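Local coordinates for protein putative polysaccharide binding proteins (DUF1812) (Bacteroides thetaiotaomicron VPI-5482, PDB 3GF8) that is a putative outer-membrane lipoprotein of the FimB/Mfa2 family that probably takes part in anchoring or assembling fimbriae, at residues Y260-I270 with V280-V288. Sequence-based numbering, arbitrary orientation.
Sequences YLDRQSNYHII and VQIVVNGWV. With EDO (1,2-ethanediol), chain B.
Ile-270 and Val-283 form a hydrogen-bonded antiparallel pair in the beta hairpin of strands 266-273 and 279-284. Ile-270 N reaches Val-283 O at 2.9 Å, and Val-283 N returns the bond to Ile-270 O. Next to it, Ile-269 and Val-284 make a non-hydrogen-bonded pair. Strand 266-273 also bonds through its backbone to strand 139-158, so the hairpin extends that part of the beta fold.

A type I' turn from Val-284 to Trp-287 ends the second strand. Asn-285 carries on the ladder, first by its backbone N, which donates to His-268 O, then by its side-chain amide. Its CG lies anti to its own carbonyl carbon (chi1 -64°), which brings the amide alongside the backbone of 266-268. There Asn-285 OD1 accepts His-268 N at 2.8 Å in a nearly straight bond (167° at the hydrogen), with the donor tilted from the carbonyl plane. Asn-285 ND2 donates to Asn-266 O at 3.0 Å and lies in the plane of that carbonyl. Glu-251 OE2 accepts from ND2 as well, and also bonds Tyr-260 OH and Gln-264 NE2, tying the helix end to the turn. With an alanine here, His-268 N and Asn-266 O would probably lose their side-chain mates, and Glu-251 one of its donors.

Apolar side chains pack on the face that holds Ile-269 and Val-284. Ile-269 CG1 meets Val-284 CG2 at 4.2 Å, while its CG2 faces Ile-282 CB. Val-284 CG1 sits near the plane of the Tyr-267 ring, at its edge. Leu-245 of helix 241-246 touches Tyr-267 and Ile-269.

Gln-264, just before strand 266-273, folds its side chain back on the first strand residues. Its OE1 accepts Asn-266 N, which comes from above the carbonyl plane. Chi1 of Gln-264 (-176°, CG opposite the backbone N) sets CG 3.5 Å above one face of the Tyr-267 ring, offset toward the rim.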
loop_
_atom_site.group_PDB
_atom_site.type_symbol
_atom_site.label_atom_id
_atom_site.label_comp_id
_atom_site.label_asym_id
_atom_site.label_seq_id
_atom_site.Cartn_x
_atom_site.Cartn_y
_atom_site.Cartn_z
ATOM N N TYR A 260 6.919 -1.779 9.965
ATOM C CA TYR A 260 7.824 -1.738 8.825
ATOM C C TYR A 260 7.043 -1.854 7.510
ATOM O O TYR A 260 7.241 -1.080 6.571
ATOM C CB TYR A 260 8.839 -2.851 8.903
ATOM C CG TYR A 260 9.737 -2.933 7.700
ATOM C CD1 TYR A 260 10.484 -1.841 7.294
ATOM C CD2 TYR A 260 9.859 -4.119 6.973
ATOM C CE1 TYR A 260 11.319 -1.929 6.189
ATOM C CE2 TYR A 260 10.712 -4.222 5.899
ATOM C CZ TYR A 260 11.430 -3.118 5.503
ATOM O OH TYR A 260 12.250 -3.212 4.426
ATOM N N LEU A 261 6.136 -2.817 7.456
ATOM C CA LEU A 261 5.315 -3.000 6.257
ATOM C C LEU A 261 4.490 -1.742 5.883
ATOM O O LEU A 261 4.304 -1.432 4.692
ATOM C CB LEU A 261 4.398 -4.202 6.426
ATOM C CG LEU A 261 5.104 -5.556 6.545
ATOM C CD1 LEU A 261 4.030 -6.677 6.703
ATOM C CD2 LEU A 261 6.044 -5.787 5.364
ATOM N N ASP A 262 4.014 -1.014 6.883
ATOM C CA ASP A 262 3.225 0.193 6.627
ATOM C C ASP A 262 4.107 1.343 6.255
ATOM O O ASP A 262 3.787 2.119 5.320
ATOM C CB ASP A 262 2.419 0.626 7.843
ATOM C CG ASP A 262 1.267 -0.288 8.138
ATOM O OD1 ASP A 262 0.726 -0.926 7.216
ATOM O OD2 ASP A 262 0.900 -0.363 9.315
ATOM N N ARG A 263 5.212 1.477 6.972
ATOM C CA ARG A 263 6.088 2.631 6.768
ATOM C C ARG A 263 6.864 2.582 5.469
ATOM O O ARG A 263 7.096 3.607 4.848
ATOM C CB ARG A 263 7.091 2.760 7.910
ATOM C CG ARG A 263 6.611 3.561 9.087
ATOM C CD ARG A 263 7.783 3.763 10.030
ATOM N NE ARG A 263 7.349 4.222 11.334
ATOM C CZ ARG A 263 7.121 5.489 11.659
ATOM N NH1 ARG A 263 7.297 6.488 10.787
ATOM N NH2 ARG A 263 6.725 5.759 12.894
ATOM N N GLN A 264 7.310 1.386 5.090
ATOM C CA GLN A 264 8.088 1.202 3.874
ATOM C C GLN A 264 7.158 0.854 2.731
ATOM O O GLN A 264 6.364 -0.094 2.836
ATOM C CB GLN A 264 9.106 0.059 4.077
ATOM C CG GLN A 264 10.060 -0.181 2.891
ATOM C CD GLN A 264 10.698 1.114 2.390
ATOM O OE1 GLN A 264 10.064 1.875 1.669
ATOM N NE2 GLN A 264 11.943 1.366 2.781
ATOM N N SER A 265 7.252 1.583 1.627
ATOM C CA SER A 265 6.432 1.210 0.477
ATOM C C SER A 265 7.197 0.966 -0.811
ATOM O O SER A 265 6.583 0.704 -1.855
ATOM C CB SER A 265 5.307 2.245 0.270
ATOM O OG SER A 265 4.510 2.334 1.438
ATOM N N ASN A 266 8.521 1.082 -0.765
ATOM C CA ASN A 266 9.347 0.662 -1.876
ATOM C C ASN A 266 10.332 -0.377 -1.437
ATOM O O ASN A 266 11.171 -0.113 -0.580
ATOM C CB ASN A 266 10.128 1.825 -2.442
ATOM C CG ASN A 266 9.246 2.896 -2.935
ATOM O OD1 ASN A 266 9.005 3.876 -2.241
ATOM N ND2 ASN A 266 8.707 2.707 -4.131
ATOM N N TYR A 267 10.266 -1.538 -2.072
ATOM C CA TYR A 267 11.083 -2.666 -1.701
ATOM C C TYR A 267 11.843 -3.133 -2.915
ATOM O O TYR A 267 11.251 -3.591 -3.880
ATOM C CB TYR A 267 10.192 -3.785 -1.205
ATOM C CG TYR A 267 9.402 -3.476 0.043
ATOM C CD1 TYR A 267 8.193 -2.836 -0.023
ATOM C CD2 TYR A 267 9.860 -3.875 1.292
ATOM C CE1 TYR A 267 7.464 -2.573 1.113
ATOM C CE2 TYR A 267 9.130 -3.612 2.438
ATOM C CZ TYR A 267 7.942 -2.957 2.336
ATOM O OH TYR A 267 7.212 -2.709 3.462
ATOM N N HIS A 268 13.154 -2.990 -2.896
ATOM C CA HIS A 268 13.960 -3.525 -3.957
ATOM C C HIS A 268 14.663 -4.731 -3.405
ATOM O O HIS A 268 15.559 -4.597 -2.573
ATOM C CB HIS A 268 14.986 -2.513 -4.427
ATOM C CG HIS A 268 15.820 -3.009 -5.566
ATOM N ND1 HIS A 268 16.748 -2.224 -6.206
ATOM C CD2 HIS A 268 15.850 -4.208 -6.196
ATOM C CE1 HIS A 268 17.335 -2.919 -7.164
ATOM N NE2 HIS A 268 16.810 -4.129 -7.179
ATOM N N ILE A 269 14.243 -5.898 -3.876
ATOM C CA ILE A 269 14.716 -7.175 -3.400
ATOM C C ILE A 269 15.401 -7.927 -4.515
ATOM O O ILE A 269 14.787 -8.201 -5.564
ATOM C CB ILE A 269 13.546 -8.018 -2.869
ATOM C CG1 ILE A 269 12.683 -7.171 -1.903
ATOM C CG2 ILE A 269 14.079 -9.334 -2.261
ATOM C CD1 ILE A 269 11.632 -7.970 -1.159
ATOM N N ILE A 270 16.682 -8.233 -4.316
ATOM C CA ILE A 270 17.367 -9.225 -5.124
ATOM C C ILE A 270 17.345 -10.597 -4.424
ATOM O O ILE A 270 17.767 -10.714 -3.275
ATOM C CB ILE A 270 18.833 -8.890 -5.381
ATOM C CG1 ILE A 270 19.028 -7.429 -5.796
ATOM C CG2 ILE A 270 19.334 -9.748 -6.503
ATOM C CD1 ILE A 270 18.249 -7.046 -7.003
ATOM N N VAL A 280 19.380 -18.432 -1.437
ATOM C CA VAL A 280 20.499 -18.524 -0.530
ATOM C C VAL A 280 20.540 -17.281 0.339
ATOM O O VAL A 280 20.698 -17.357 1.581
ATOM C CB VAL A 280 21.803 -18.739 -1.267
ATOM C CG1 VAL A 280 22.957 -18.765 -0.265
ATOM C CG2 VAL A 280 21.700 -20.041 -2.063
ATOM N N GLN A 281 20.359 -16.139 -0.306
ATOM C CA GLN A 281 20.277 -14.885 0.401
ATOM C C GLN A 281 19.472 -13.909 -0.407
ATOM O O GLN A 281 19.350 -14.075 -1.621
ATOM C CB GLN A 281 21.678 -14.320 0.655
ATOM C CG GLN A 281 22.523 -14.191 -0.588
ATOM C CD GLN A 281 23.692 -13.220 -0.419
ATOM O OE1 GLN A 281 24.485 -13.324 0.530
ATOM N NE2 GLN A 281 23.817 -12.284 -1.368
ATOM N N ILE A 282 18.912 -12.921 0.286
ATOM C CA ILE A 282 18.250 -11.805 -0.345
ATOM C C ILE A 282 18.896 -10.481 0.053
ATOM O O ILE A 282 19.549 -10.354 1.091
ATOM C CB ILE A 282 16.723 -11.773 -0.024
ATOM C CG1 ILE A 282 16.472 -11.405 1.440
ATOM C CG2 ILE A 282 16.120 -13.113 -0.358
ATOM C CD1 ILE A 282 15.073 -11.661 1.905
ATOM N N VAL A 283 18.686 -9.468 -0.768
ATOM C CA VAL A 283 19.099 -8.153 -0.414
ATOM C C VAL A 283 17.846 -7.331 -0.529
ATOM O O VAL A 283 17.227 -7.289 -1.599
ATOM C CB VAL A 283 20.183 -7.670 -1.313
ATOM C CG1 VAL A 283 20.593 -6.162 -0.975
ATOM C CG2 VAL A 283 21.354 -8.559 -1.169
ATOM N N VAL A 284 17.443 -6.733 0.589
ATOM C CA VAL A 284 16.267 -5.863 0.640
ATOM C C VAL A 284 16.748 -4.459 0.888
ATOM O O VAL A 284 17.314 -4.168 1.927
ATOM C CB VAL A 284 15.300 -6.288 1.734
ATOM C CG1 VAL A 284 14.014 -5.396 1.728
ATOM C CG2 VAL A 284 14.974 -7.765 1.575
ATOM N N ASN A 285 16.550 -3.595 -0.093
ATOM C CA ASN A 285 17.005 -2.204 -0.003
ATOM C C ASN A 285 18.429 -2.107 0.583
ATOM O O ASN A 285 18.692 -1.348 1.506
ATOM C CB ASN A 285 15.994 -1.380 0.807
ATOM C CG ASN A 285 14.623 -1.281 0.132
ATOM O OD1 ASN A 285 14.528 -1.441 -1.074
ATOM N ND2 ASN A 285 13.548 -1.017 0.922
ATOM N N GLY A 286 19.349 -2.885 0.039
ATOM C CA GLY A 286 20.738 -2.789 0.445
ATOM C C GLY A 286 21.149 -3.711 1.578
ATOM O O GLY A 286 22.349 -3.957 1.742
ATOM N N TRP A 287 20.178 -4.238 2.337
ATOM C CA TRP A 287 20.481 -5.108 3.472
ATOM C C TRP A 287 20.520 -6.547 3.058
ATOM O O TRP A 287 19.522 -7.051 2.575
ATOM C CB TRP A 287 19.451 -4.957 4.582
ATOM C CG TRP A 287 19.438 -3.584 5.149
ATOM C CD1 TRP A 287 18.788 -2.491 4.643
ATOM C CD2 TRP A 287 20.150 -3.130 6.315
ATOM N NE1 TRP A 287 19.027 -1.385 5.449
ATOM C CE2 TRP A 287 19.855 -1.754 6.479
ATOM C CE3 TRP A 287 21.013 -3.751 7.228
ATOM C CZ2 TRP A 287 20.407 -0.989 7.511
ATOM C CZ3 TRP A 287 21.540 -2.999 8.261
ATOM C CH2 TRP A 287 21.224 -1.617 8.398
ATOM N N VAL A 288 21.666 -7.192 3.294
ATOM C CA VAL A 288 21.876 -8.585 2.980
ATOM C C VAL A 288 21.338 -9.469 4.104
ATOM O O VAL A 288 21.604 -9.171 5.238
ATOM C CB VAL A 288 23.370 -8.850 2.816
ATOM C CG1 VAL A 288 23.593 -10.272 2.391
ATOM C CG2 VAL A 288 23.996 -7.829 1.821
HETATM C C1 EDO B . 11.238 0.196 -5.653
HETATM O O1 EDO B . 10.219 1.215 -5.636
HETATM C C2 EDO B . 12.315 0.584 -6.664
HETATM O O2 EDO B . 13.638 0.535 -6.100
HETATM O O HOH W 1 18.322 -4.273 -2.597
#